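Local atomic coordinates of peroxinectin A (Dictyostelium discoideum, PDB entry 6ERC), a protein that catalyses the hydrogen-peroxide-dependent oxidation of phenolic donors at a covalently attached haem and, as a secreted peroxidase, also oxidises iodide and thiocyanate. Residues M74-L85 / R213-H224; D151-S159 / L206-G214. All coordinates share one frame; numbering follows the deposited sequence.

Contact 1: M74-L85 / R213-H224. With NA (sodium ion), chain K; HEM (protoporphyrin IX containing Fe), chain F.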
loop_
_atom_site.group_PDB
_atom_site.type_symbol
_atom_site.label_atom_id
_atom_site.label_comp_id
_atom_site.label_asym_id
_atom_site.label_seq_id
_atom_site.Cartn_x
_atom_site.Cartn_y
_atom_site.Cartn_z
ATOM N N MET A 74 -7.178 -5.530 0.698
ATOM C CA MET A 74 -6.015 -6.399 0.554
ATOM C C MET A 74 -5.311 -6.152 -0.774
ATOM O O MET A 74 -4.077 -6.187 -0.847
ATOM C CB MET A 74 -6.434 -7.862 0.681
ATOM C CG MET A 74 -6.796 -8.273 2.098
ATOM S SD MET A 74 -5.402 -8.140 3.242
ATOM C CE MET A 74 -6.173 -8.675 4.764
ATOM N N TRP A 75 -6.074 -5.894 -1.838
ATOM C CA TRP A 75 -5.446 -5.542 -3.106
ATOM C C TRP A 75 -4.840 -4.148 -3.046
ATOM O O TRP A 75 -3.759 -3.912 -3.600
ATOM C CB TRP A 75 -6.448 -5.625 -4.254
ATOM C CG TRP A 75 -5.773 -5.463 -5.575
ATOM C CD1 TRP A 75 -5.715 -4.334 -6.338
ATOM C CD2 TRP A 75 -5.029 -6.462 -6.278
ATOM N NE1 TRP A 75 -4.987 -4.572 -7.480
ATOM C CE2 TRP A 75 -4.556 -5.872 -7.465
ATOM C CE3 TRP A 75 -4.723 -7.800 -6.020
ATOM C CZ2 TRP A 75 -3.793 -6.575 -8.394
ATOM C CZ3 TRP A 75 -3.966 -8.496 -6.944
ATOM C CH2 TRP A 75 -3.509 -7.883 -8.115
ATOM N N GLY A 76 -5.528 -3.210 -2.393
ATOM C CA GLY A 76 -4.967 -1.878 -2.225
ATOM C C GLY A 76 -3.620 -1.911 -1.534
ATOM O O GLY A 76 -2.660 -1.282 -1.982
ATOM N N GLN A 77 -3.530 -2.655 -0.430
ATOM C CA GLN A 77 -2.254 -2.795 0.260
ATOM C C GLN A 77 -1.244 -3.525 -0.614
ATOM O O GLN A 77 -0.053 -3.189 -0.618
ATOM C CB GLN A 77 -2.455 -3.532 1.584
ATOM C CG GLN A 77 -1.224 -3.562 2.470
ATOM C CD GLN A 77 -1.459 -4.327 3.756
ATOM O OE1 GLN A 77 -2.549 -4.857 3.987
ATOM N NE2 GLN A 77 -0.436 -4.389 4.604
ATOM N N PHE A 78 -1.704 -4.529 -1.363
ATOM C CA PHE A 78 -0.833 -5.212 -2.312
ATOM C C PHE A 78 -0.398 -4.281 -3.434
ATOM O O PHE A 78 0.732 -4.383 -3.922
ATOM C CB PHE A 78 -1.551 -6.436 -2.882
ATOM C CG PHE A 78 -0.709 -7.253 -3.812
ATOM C CD1 PHE A 78 0.132 -8.236 -3.321
ATOM C CD2 PHE A 78 -0.761 -7.044 -5.178
ATOM C CE1 PHE A 78 0.906 -8.989 -4.173
ATOM C CE2 PHE A 78 0.012 -7.794 -6.033
ATOM C CZ PHE A 78 0.845 -8.770 -5.530
ATOM N N LEU A 79 -1.272 -3.360 -3.843
ATOM C CA LEU A 79 -0.947 -2.451 -4.936
ATOM C C LEU A 79 0.124 -1.447 -4.527
ATOM O O LEU A 79 1.064 -1.190 -5.285
ATOM C CB LEU A 79 -2.212 -1.732 -5.402
ATOM C CG LEU A 79 -2.050 -0.661 -6.482
ATOM C CD1 LEU A 79 -1.289 -1.190 -7.690
ATOM C CD2 LEU A 79 -3.421 -0.149 -6.901
ATOM N N ILE A 80 -0.002 -0.856 -3.333
ATOM C CA ILE A 80 0.970 0.154 -2.923
ATOM C C ILE A 80 2.349 -0.465 -2.750
ATOM O O ILE A 80 3.367 0.187 -3.013
ATOM C CB ILE A 80 0.517 0.875 -1.635
ATOM C CG1 ILE A 80 1.480 2.018 -1.308
ATOM C CG2 ILE A 80 0.436 -0.090 -0.462
ATOM C CD1 ILE A 80 1.374 3.190 -2.264
ATOM N N HIS A 81 2.414 -1.717 -2.302
ATOM C CA HIS A 81 3.702 -2.389 -2.194
ATOM C C HIS A 81 4.353 -2.626 -3.552
ATOM O O HIS A 81 5.514 -3.047 -3.596
ATOM C CB HIS A 81 3.537 -3.713 -1.446
ATOM C CG HIS A 81 3.162 -3.548 -0.006
ATOM N ND1 HIS A 81 2.785 -4.606 0.793
ATOM C CD2 HIS A 81 3.105 -2.446 0.780
ATOM C CE1 HIS A 81 2.512 -4.164 2.007
ATOM N NE2 HIS A 81 2.697 -2.857 2.026
ATOM N N ASN A 82 3.641 -2.371 -4.649
ATOM C CA ASN A 82 4.228 -2.368 -5.982
ATOM C C ASN A 82 4.739 -0.997 -6.403
ATOM O O ASN A 82 5.270 -0.870 -7.511
ATOM C CB ASN A 82 3.204 -2.848 -7.020
ATOM C CG ASN A 82 3.156 -4.356 -7.147
ATOM O OD1 ASN A 82 3.958 -4.953 -7.866
ATOM N ND2 ASN A 82 2.204 -4.979 -6.462
ATOM N N MET A 83 4.603 0.025 -5.559
ATOM C CA MET A 83 4.798 1.394 -6.026
ATOM C C MET A 83 5.679 2.253 -5.127
ATOM O O MET A 83 6.494 3.020 -5.643
ATOM C CB MET A 83 3.426 2.066 -6.193
ATOM C CG MET A 83 2.533 1.396 -7.224
ATOM S SD MET A 83 0.921 2.188 -7.399
ATOM C CE MET A 83 1.398 3.793 -8.019
ATOM N N ALA A 84 5.530 2.167 -3.807
ATOM C CA ALA A 84 6.186 3.135 -2.936
ATOM C C ALA A 84 6.613 2.505 -1.618
ATOM O O ALA A 84 5.902 1.668 -1.057
ATOM C CB ALA A 84 5.261 4.324 -2.654
ATOM N N LEU A 85 7.777 2.930 -1.127
ATOM C CA LEU A 85 8.233 2.593 0.216
ATOM C C LEU A 85 8.971 3.792 0.789
ATOM O O LEU A 85 9.966 4.241 0.214
ATOM C CB LEU A 85 9.150 1.366 0.216
ATOM C CG LEU A 85 9.724 1.002 1.590
ATOM C CD1 LEU A 85 8.633 0.457 2.496
ATOM C CD2 LEU A 85 10.867 0.015 1.465
ATOM N N ARG A 213 7.860 -6.254 3.409
ATOM C CA ARG A 213 6.702 -6.287 4.302
ATOM C C ARG A 213 5.577 -7.152 3.750
ATOM O O ARG A 213 4.394 -6.822 3.884
ATOM C CB ARG A 213 6.222 -4.862 4.576
ATOM C CG ARG A 213 5.965 -4.032 3.325
ATOM C CD ARG A 213 5.703 -2.568 3.623
ATOM N NE ARG A 213 5.809 -1.767 2.405
ATOM C CZ ARG A 213 5.459 -0.487 2.305
ATOM N NH1 ARG A 213 4.963 0.167 3.356
ATOM N NH2 ARG A 213 5.599 0.141 1.145
ATOM N N GLY A 214 5.921 -8.280 3.123
ATOM C CA GLY A 214 4.899 -9.177 2.615
ATOM C C GLY A 214 4.206 -9.965 3.708
ATOM O O GLY A 214 3.051 -10.369 3.548
ATOM N N ASN A 215 4.891 -10.193 4.827
ATOM C CA ASN A 215 4.303 -10.917 5.946
ATOM C C ASN A 215 3.403 -10.049 6.814
ATOM O O ASN A 215 2.878 -10.553 7.813
ATOM C CB ASN A 215 5.406 -11.518 6.822
ATOM C CG ASN A 215 6.234 -12.556 6.091
ATOM O OD1 ASN A 215 5.944 -13.752 6.146
ATOM N ND2 ASN A 215 7.276 -12.102 5.405
ATOM N N GLU A 216 3.210 -8.771 6.463
ATOM C CA GLU A 216 2.462 -7.856 7.323
ATOM C C GLU A 216 1.163 -8.492 7.809
ATOM O O GLU A 216 0.856 -8.460 9.006
ATOM C CB GLU A 216 2.179 -6.546 6.582
ATOM C CG GLU A 216 1.840 -5.355 7.494
ATOM C CD GLU A 216 0.358 -5.238 7.830
ATOM O OE1 GLU A 216 -0.421 -6.143 7.468
ATOM O OE2 GLU A 216 -0.030 -4.226 8.459
ATOM N N ASN A 217 0.391 -9.080 6.901
ATOM C CA ASN A 217 -0.819 -9.783 7.300
ATOM C C ASN A 217 -1.035 -10.964 6.367
ATOM O O ASN A 217 -0.516 -10.981 5.244
ATOM C CB ASN A 217 -2.045 -8.861 7.290
ATOM C CG ASN A 217 -2.429 -8.411 5.900
ATOM O OD1 ASN A 217 -3.170 -9.099 5.200
ATOM N ND2 ASN A 217 -1.938 -7.246 5.495
ATOM N N PRO A 218 -1.802 -11.971 6.801
ATOM C CA PRO A 218 -1.972 -13.169 5.961
ATOM C C PRO A 218 -2.712 -12.894 4.666
ATOM O O PRO A 218 -2.309 -13.398 3.610
ATOM C CB PRO A 218 -2.758 -14.130 6.869
ATOM C CG PRO A 218 -2.641 -13.555 8.261
ATOM C CD PRO A 218 -2.521 -12.085 8.080
ATOM N N GLY A 219 -3.797 -12.122 4.714
ATOM C CA GLY A 219 -4.502 -11.782 3.492
ATOM C C GLY A 219 -3.585 -11.206 2.434
ATOM O O GLY A 219 -3.806 -11.408 1.237
ATOM N N LEU A 220 -2.545 -10.485 2.857
ATOM C CA LEU A 220 -1.543 -10.002 1.915
ATOM C C LEU A 220 -0.688 -11.150 1.395
ATOM O O LEU A 220 -0.391 -11.220 0.198
ATOM C CB LEU A 220 -0.673 -8.942 2.590
ATOM C CG LEU A 220 0.414 -8.270 1.749
ATOM C CD1 LEU A 220 -0.191 -7.544 0.558
ATOM C CD2 LEU A 220 1.222 -7.310 2.613
ATOM N N LEU A 221 -0.280 -12.059 2.284
ATOM C CA LEU A 221 0.486 -13.223 1.860
ATOM C C LEU A 221 -0.324 -14.118 0.937
ATOM O O LEU A 221 0.232 -14.730 0.020
ATOM C CB LEU A 221 0.957 -14.013 3.081
ATOM C CG LEU A 221 2.379 -13.711 3.548
ATOM C CD1 LEU A 221 2.592 -14.193 4.971
ATOM C CD2 LEU A 221 3.379 -14.364 2.609
ATOM N N SER A 222 -1.637 -14.209 1.163
ATOM C CA SER A 222 -2.475 -15.030 0.297
ATOM C C SER A 222 -2.433 -14.528 -1.139
ATOM O O SER A 222 -2.340 -15.327 -2.079
ATOM C CB SER A 222 -3.909 -15.048 0.817
ATOM O OG SER A 222 -3.996 -15.801 2.012
ATOM N N ILE A 223 -2.496 -13.210 -1.334
ATOM C CA ILE A 223 -2.387 -12.669 -2.685
ATOM C C ILE A 223 -1.027 -13.009 -3.277
ATOM O O ILE A 223 -0.922 -13.391 -4.448
ATOM C CB ILE A 223 -2.648 -11.151 -2.687
ATOM C CG1 ILE A 223 -4.094 -10.868 -2.263
ATOM C CG2 ILE A 223 -2.374 -10.569 -4.076
ATOM C CD1 ILE A 223 -4.447 -9.394 -2.139
ATOM N N HIS A 224 0.037 -12.877 -2.483
ATOM C CA HIS A 224 1.353 -13.304 -2.948
ATOM C C HIS A 224 1.309 -14.749 -3.424
ATOM O O HIS A 224 1.823 -15.081 -4.497
ATOM C CB HIS A 224 2.386 -13.148 -1.833
ATOM C CG HIS A 224 2.786 -11.732 -1.568
ATOM N ND1 HIS A 224 1.922 -10.801 -1.032
ATOM C CD2 HIS A 224 3.964 -11.089 -1.754
ATOM C CE1 HIS A 224 2.549 -9.645 -0.905
ATOM N NE2 HIS A 224 3.790 -9.794 -1.334
HETATM NA NA NA K . 7.459 -1.371 -8.468
HETATM C CHA HEM F . 2.092 2.473 5.000
HETATM C CHB HEM F . 0.457 -1.037 7.894
HETATM C CHC HEM F . -3.403 -1.607 4.988
HETATM C CHD HEM F . -1.873 2.074 2.236
HETATM C C1A HEM F . 1.948 1.617 6.063
HETATM C C2A HEM F . 2.787 1.580 7.235
HETATM C C3A HEM F . 2.341 0.614 8.043
HETATM C C4A HEM F . 1.201 0.002 7.398
HETATM C CMA HEM F . 2.923 0.199 9.412
HETATM C CAA HEM F . 3.975 2.523 7.481
HETATM C CBA HEM F . 3.587 3.425 8.645
HETATM C CGA HEM F . 4.388 4.700 8.595
HETATM O O1A HEM F . 4.240 5.473 7.613
HETATM O O2A HEM F . 5.169 4.952 9.546
HETATM C C1B HEM F . -0.713 -1.501 7.342
HETATM C C2B HEM F . -1.495 -2.595 7.863
HETATM C C3B HEM F . -2.561 -2.762 7.063
HETATM C C4B HEM F . -2.485 -1.770 6.008
HETATM C CMB HEM F . -1.085 -3.380 9.125
HETATM C CAB HEM F . -3.719 -3.782 7.163
HETATM C CBB HEM F . -3.848 -4.647 8.174
HETATM C C1C HEM F . -3.339 -0.657 3.991
HETATM C C2C HEM F . -4.304 -0.462 2.922
HETATM C C3C HEM F . -3.872 0.564 2.156
HETATM C C4C HEM F . -2.629 1.033 2.728
HETATM C CMC HEM F . -5.570 -1.337 2.798
HETATM C CAC HEM F . -4.450 1.245 0.888
HETATM C CBC HEM F . -5.574 0.900 0.257
HETATM C C1D HEM F . -0.649 2.470 2.719
HETATM C C2D HEM F . 0.221 3.454 2.115
HETATM C C3D HEM F . 1.305 3.564 2.889
HETATM C C4D HEM F . 1.172 2.647 3.993
HETATM C CMD HEM F . -0.097 4.238 0.826
HETATM C CAD HEM F . 2.533 4.464 2.667
HETATM C CBD HEM F . 3.387 3.736 1.633
HETATM C CGD HEM F . 4.858 3.964 1.880
HETATM O O1D HEM F . 5.445 3.220 2.707
HETATM O O2D HEM F . 5.457 4.876 1.255
HETATM N NA HEM F . 0.989 0.638 6.193
HETATM N NB HEM F . -1.343 -1.019 6.211
HETATM N NC HEM F . -2.332 0.271 3.837
HETATM N ND HEM F . -0.036 1.998 3.861
HETATM FE FE HEM F . -0.654 0.472 4.988
#
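Glu216 OE1 accepts amide protons from both segments. Gln77 NE2 reaches it in a nearly straight but long and weak bond, NE2 3.4 Å from OE1; Asn217 ND2 comes closer, 2.7 Å from OE1, which lies in the Asn217 amide plane, and approaches on the anti side, tilted about 31° out of the Glu216 plane. The other oxygen, Glu216 OE2, is joined covalently to haem CMB, an ester like those of mammalian haem peroxidases, so the amides hold its carbonyl end. Extended beyond CG (chi2 -179°), Gln77 runs along the porphyrin rim near the methine carbon CHC, where its OE1 takes a weak bond from Asn217 ND2. Asn217 OD1 meanwhile caps the helix by accepting from Leu220 N at 2.8 Å.

Next to this cluster, Arg213 CG lies over one face of the His81 ring, and Leu220 CD2 meets the ring's edge. The guanidinium is sandwiched between His81 CD2 and Leu85 CD1, leaving its edge to the propionate, with NH1 3.2 Å from haem O1D. Between the two helices, Ile223 CG2 covers the Phe78 ring face, while the Phe78 edge makes a T-shaped contact with His224. Ester and propionate bond both tie the haem to 213-224, which also packs on His81, the predicted proton acceptor, and so probably help fix the haem relative to it.

Contact 2: D151-S159 / L206-G214. With NA (sodium ion), chain K; HEM (protoporphyrin IX containing Fe), chain F.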
loop_
_atom_site.group_PDB
_atom_site.type_symbol
_atom_site.label_atom_id
_atom_site.label_comp_id
_atom_site.label_asym_id
_atom_site.label_seq_id
_atom_site.Cartn_x
_atom_site.Cartn_y
_atom_site.Cartn_z
ATOM N N ASP A 151 5.445 -3.309 -11.509
ATOM C CA ASP A 151 6.363 -4.171 -12.245
ATOM C C ASP A 151 6.577 -5.512 -11.550
ATOM O O ASP A 151 7.569 -6.195 -11.828
ATOM C CB ASP A 151 7.705 -3.463 -12.449
ATOM C CG ASP A 151 8.342 -3.021 -11.141
ATOM O OD1 ASP A 151 7.731 -3.225 -10.069
ATOM O OD2 ASP A 151 9.459 -2.465 -11.185
ATOM N N GLY A 152 5.672 -5.903 -10.657
ATOM C CA GLY A 152 5.775 -7.192 -10.004
ATOM C C GLY A 152 6.916 -7.329 -9.026
ATOM O O GLY A 152 7.202 -8.450 -8.590
ATOM N N ASN A 153 7.582 -6.228 -8.664
ATOM C CA ASN A 153 8.651 -6.294 -7.672
ATOM C C ASN A 153 8.185 -6.993 -6.404
ATOM O O ASN A 153 8.998 -7.575 -5.675
ATOM C CB ASN A 153 9.146 -4.887 -7.337
ATOM C CG ASN A 153 8.122 -4.080 -6.553
ATOM O OD1 ASN A 153 7.279 -3.394 -7.130
ATOM N ND2 ASN A 153 8.189 -4.165 -5.230
ATOM N N VAL A 154 6.884 -6.932 -6.118
ATOM C CA VAL A 154 6.330 -7.609 -4.952
ATOM C C VAL A 154 6.622 -9.104 -4.995
ATOM O O VAL A 154 6.771 -9.744 -3.947
ATOM C CB VAL A 154 4.816 -7.326 -4.863
ATOM C CG1 VAL A 154 4.106 -7.795 -6.126
ATOM C CG2 VAL A 154 4.219 -7.982 -3.630
ATOM N N LEU A 155 6.703 -9.690 -6.189
ATOM C CA LEU A 155 6.981 -11.116 -6.324
ATOM C C LEU A 155 8.441 -11.421 -6.616
ATOM O O LEU A 155 8.992 -12.368 -6.050
ATOM C CB LEU A 155 6.122 -11.727 -7.437
ATOM C CG LEU A 155 4.601 -11.683 -7.268
ATOM C CD1 LEU A 155 3.953 -12.378 -8.442
ATOM C CD2 LEU A 155 4.149 -12.318 -5.958
ATOM N N TYR A 156 9.085 -10.637 -7.478
ATOM C CA TYR A 156 10.388 -10.995 -8.022
ATOM C C TYR A 156 11.543 -10.217 -7.407
ATOM O O TYR A 156 12.700 -10.498 -7.737
ATOM C CB TYR A 156 10.376 -10.800 -9.541
ATOM C CG TYR A 156 9.147 -11.393 -10.191
ATOM C CD1 TYR A 156 9.018 -12.766 -10.348
ATOM C CD2 TYR A 156 8.109 -10.582 -10.631
ATOM C CE1 TYR A 156 7.894 -13.315 -10.934
ATOM C CE2 TYR A 156 6.981 -11.122 -11.217
ATOM C CZ TYR A 156 6.878 -12.491 -11.368
ATOM O OH TYR A 156 5.758 -13.037 -11.951
ATOM N N GLY A 157 11.270 -9.263 -6.522
ATOM C CA GLY A 157 12.326 -8.517 -5.867
ATOM C C GLY A 157 12.785 -7.323 -6.675
ATOM O O GLY A 157 12.373 -7.087 -7.815
ATOM N N ASN A 158 13.682 -6.550 -6.061
ATOM C CA ASN A 158 14.105 -5.266 -6.601
ATOM C C ASN A 158 15.464 -5.326 -7.295
ATOM O O ASN A 158 16.074 -4.278 -7.525
ATOM C CB ASN A 158 14.135 -4.217 -5.487
ATOM C CG ASN A 158 12.762 -3.951 -4.896
ATOM O OD1 ASN A 158 12.475 -4.352 -3.770
ATOM N ND2 ASN A 158 11.908 -3.265 -5.652
ATOM N N SER A 159 15.948 -6.515 -7.644
ATOM C CA SER A 159 17.222 -6.625 -8.349
ATOM C C SER A 159 17.351 -8.029 -8.921
ATOM O O SER A 159 16.531 -8.911 -8.653
ATOM C CB SER A 159 18.403 -6.310 -7.432
ATOM O OG SER A 159 18.521 -7.279 -6.406
ATOM N N LEU A 206 9.169 -16.729 8.761
ATOM C CA LEU A 206 8.460 -15.877 7.818
ATOM C C LEU A 206 8.679 -16.356 6.389
ATOM O O LEU A 206 9.703 -16.964 6.060
ATOM C CB LEU A 206 8.924 -14.425 7.941
ATOM C CG LEU A 206 8.781 -13.750 9.306
ATOM C CD1 LEU A 206 9.295 -12.319 9.222
ATOM C CD2 LEU A 206 7.338 -13.775 9.796
ATOM N N TYR A 207 7.704 -16.068 5.533
ATOM C CA TYR A 207 7.806 -16.422 4.127
ATOM C C TYR A 207 8.658 -15.401 3.386
ATOM O O TYR A 207 8.597 -14.201 3.665
ATOM C CB TYR A 207 6.415 -16.514 3.500
ATOM C CG TYR A 207 5.585 -17.651 4.058
ATOM C CD1 TYR A 207 5.750 -18.949 3.592
ATOM C CD2 TYR A 207 4.642 -17.426 5.057
ATOM C CE1 TYR A 207 5.000 -19.991 4.099
ATOM C CE2 TYR A 207 3.886 -18.463 5.570
ATOM C CZ TYR A 207 4.070 -19.745 5.086
ATOM O OH TYR A 207 3.322 -20.781 5.592
ATOM N N SER A 208 9.461 -15.888 2.444
ATOM C CA SER A 208 10.385 -15.055 1.680
ATOM C C SER A 208 9.747 -14.708 0.336
ATOM O O SER A 208 9.633 -15.567 -0.545
ATOM C CB SER A 208 11.716 -15.779 1.489
ATOM O OG SER A 208 12.260 -16.171 2.738
ATOM N N VAL A 209 9.337 -13.447 0.184
ATOM C CA VAL A 209 8.724 -12.955 -1.043
ATOM C C VAL A 209 9.433 -11.673 -1.468
ATOM O O VAL A 209 10.237 -11.101 -0.732
ATOM C CB VAL A 209 7.208 -12.711 -0.885
ATOM C CG1 VAL A 209 6.484 -14.028 -0.617
ATOM C CG2 VAL A 209 6.934 -11.702 0.229
ATOM N N GLY A 210 9.103 -11.215 -2.677
ATOM C CA GLY A 210 9.813 -10.110 -3.302
ATOM C C GLY A 210 9.672 -8.771 -2.604
ATOM O O GLY A 210 10.341 -7.815 -3.009
ATOM N N GLU A 211 8.830 -8.674 -1.577
ATOM C CA GLU A 211 8.582 -7.412 -0.890
ATOM C C GLU A 211 8.794 -7.600 0.606
ATOM O O GLU A 211 8.194 -8.495 1.210
ATOM C CB GLU A 211 7.164 -6.912 -1.182
ATOM C CG GLU A 211 7.077 -5.416 -1.455
ATOM C CD GLU A 211 6.977 -4.602 -0.183
ATOM O OE1 GLU A 211 6.312 -5.079 0.759
ATOM O OE2 GLU A 211 7.558 -3.496 -0.122
ATOM N N ARG A 212 9.640 -6.747 1.195
ATOM C CA ARG A 212 10.056 -6.917 2.588
ATOM C C ARG A 212 8.864 -7.119 3.517
ATOM O O ARG A 212 8.850 -8.038 4.344
ATOM C CB ARG A 212 10.867 -5.701 3.047
ATOM C CG ARG A 212 12.170 -5.468 2.296
ATOM C CD ARG A 212 12.886 -4.221 2.817
ATOM N NE ARG A 212 13.397 -4.400 4.178
ATOM C CZ ARG A 212 14.651 -4.721 4.490
ATOM N NH1 ARG A 212 15.565 -4.903 3.546
ATOM N NH2 ARG A 212 14.999 -4.858 5.764
ATOM N N ARG A 213 7.860 -6.254 3.409
ATOM C CA ARG A 213 6.702 -6.287 4.302
ATOM C C ARG A 213 5.577 -7.152 3.750
ATOM O O ARG A 213 4.394 -6.822 3.884
ATOM C CB ARG A 213 6.222 -4.862 4.576
ATOM C CG ARG A 213 5.965 -4.032 3.325
ATOM C CD ARG A 213 5.703 -2.568 3.623
ATOM N NE ARG A 213 5.809 -1.767 2.405
ATOM C CZ ARG A 213 5.459 -0.487 2.305
ATOM N NH1 ARG A 213 4.963 0.167 3.356
ATOM N NH2 ARG A 213 5.599 0.141 1.145
ATOM N N GLY A 214 5.921 -8.280 3.123
ATOM C CA GLY A 214 4.899 -9.177 2.615
ATOM C C GLY A 214 4.206 -9.965 3.708
ATOM O O GLY A 214 3.051 -10.369 3.548
HETATM NA NA NA K . 7.459 -1.371 -8.468
HETATM C CHA HEM F . 2.092 2.473 5.000
HETATM C CHB HEM F . 0.457 -1.037 7.894
HETATM C CHC HEM F . -3.403 -1.607 4.988
HETATM C CHD HEM F . -1.873 2.074 2.236
HETATM C C1A HEM F . 1.948 1.617 6.063
HETATM C C2A HEM F . 2.787 1.580 7.235
HETATM C C3A HEM F . 2.341 0.614 8.043
HETATM C C4A HEM F . 1.201 0.002 7.398
HETATM C CMA HEM F . 2.923 0.199 9.412
HETATM C CAA HEM F . 3.975 2.523 7.481
HETATM C CBA HEM F . 3.587 3.425 8.645
HETATM C CGA HEM F . 4.388 4.700 8.595
HETATM O O1A HEM F . 4.240 5.473 7.613
HETATM O O2A HEM F . 5.169 4.952 9.546
HETATM C C1B HEM F . -0.713 -1.501 7.342
HETATM C C2B HEM F . -1.495 -2.595 7.863
HETATM C C3B HEM F . -2.561 -2.762 7.063
HETATM C C4B HEM F . -2.485 -1.770 6.008
HETATM C CMB HEM F . -1.085 -3.380 9.125
HETATM C CAB HEM F . -3.719 -3.782 7.163
HETATM C CBB HEM F . -3.848 -4.647 8.174
HETATM C C1C HEM F . -3.339 -0.657 3.991
HETATM C C2C HEM F . -4.304 -0.462 2.922
HETATM C C3C HEM F . -3.872 0.564 2.156
HETATM C C4C HEM F . -2.629 1.033 2.728
HETATM C CMC HEM F . -5.570 -1.337 2.798
HETATM C CAC HEM F . -4.450 1.245 0.888
HETATM C CBC HEM F . -5.574 0.900 0.257
HETATM C C1D HEM F . -0.649 2.470 2.719
HETATM C C2D HEM F . 0.221 3.454 2.115
HETATM C C3D HEM F . 1.305 3.564 2.889
HETATM C C4D HEM F . 1.172 2.647 3.993
HETATM C CMD HEM F . -0.097 4.238 0.826
HETATM C CAD HEM F . 2.533 4.464 2.667
HETATM C CBD HEM F . 3.387 3.736 1.633
HETATM C CGD HEM F . 4.858 3.964 1.880
HETATM O O1D HEM F . 5.445 3.220 2.707
HETATM O O2D HEM F . 5.457 4.876 1.255
HETATM N NA HEM F . 0.989 0.638 6.193
HETATM N NB HEM F . -1.343 -1.019 6.211
HETATM N NC HEM F . -2.332 0.271 3.837
HETATM N ND HEM F . -0.036 1.998 3.861
HETATM FE FE HEM F . -0.654 0.472 4.988
HETATM O O HOH W 1 9.975 -4.875 -3.589
#
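Gly210 fits against the backbone of the short helix 153-156 so closely that its CA lies 3.9 Å from Gly157 CA, and any CB would run into the carbonyl groups of the helix. Backbone contacts dominate: Gly157 CA points a C-H at Gly210 O, 3.5 Å away and nearly straight at 160°, from a positive-phi position just after the helix. One water adds a polar bridge. It accepts from Asn153 ND2 and donates to Asn158 OD1 and to Gly210 O, the last at 3.0 Å, so one carbonyl of the loop is linked to two asparagine side chains.

Metal binding fixes the other end of the same amide: Asn153 OD1 coordinates sodium at 2.4 Å, next to Asp151 OD1, and chi1 of 70° swings CG between the backbone N and carbonyl carbon to bring it there. Apolar contact is light, Val154 CG2 meeting Glu211 CB at 4.0 Å.

In the ionic group, Glu211 OE2 lies near the plane of the Arg213 guanidinium, at its edge, in a long pair 3.5 Å from NE. A leucine in place of Arg213 would probably leave Glu211 OE2 without this mate and rob the haem propionate of a charged donor.

Val154 and Val209 both pack on His224 of helix 218-241, Leu155 touches both Leu227 of that helix and Ile258 of helix 247-275, and Tyr156 meets Phe251 with ring planes about perpendicular.

In the fold
Contacts 1 and 2 lie with their centres 9 Å apart and share Arg213 and Gly214, where the loop 206-214 leads toward helix 218-241. Sodium joins them a second time: Asn82 O of contact 1 and the Asp151 and Asn153 side chains of contact 2 bind it, with Gly147 and Tyr149 completing the site. A probable hydrogen bond, Asn215 OD1 to Tyr207 N at 3.0 Å, adds a third link. At the active site, His81 NE2 stands 5.6 Å from the haem iron, as suits a distal histidine, and the Glu211 side chain comes within about 4 Å of that of His81. Apart from the shared Arg213, contact 2 probably acts as a second shell, with Glu211 backing His81 and Arg213.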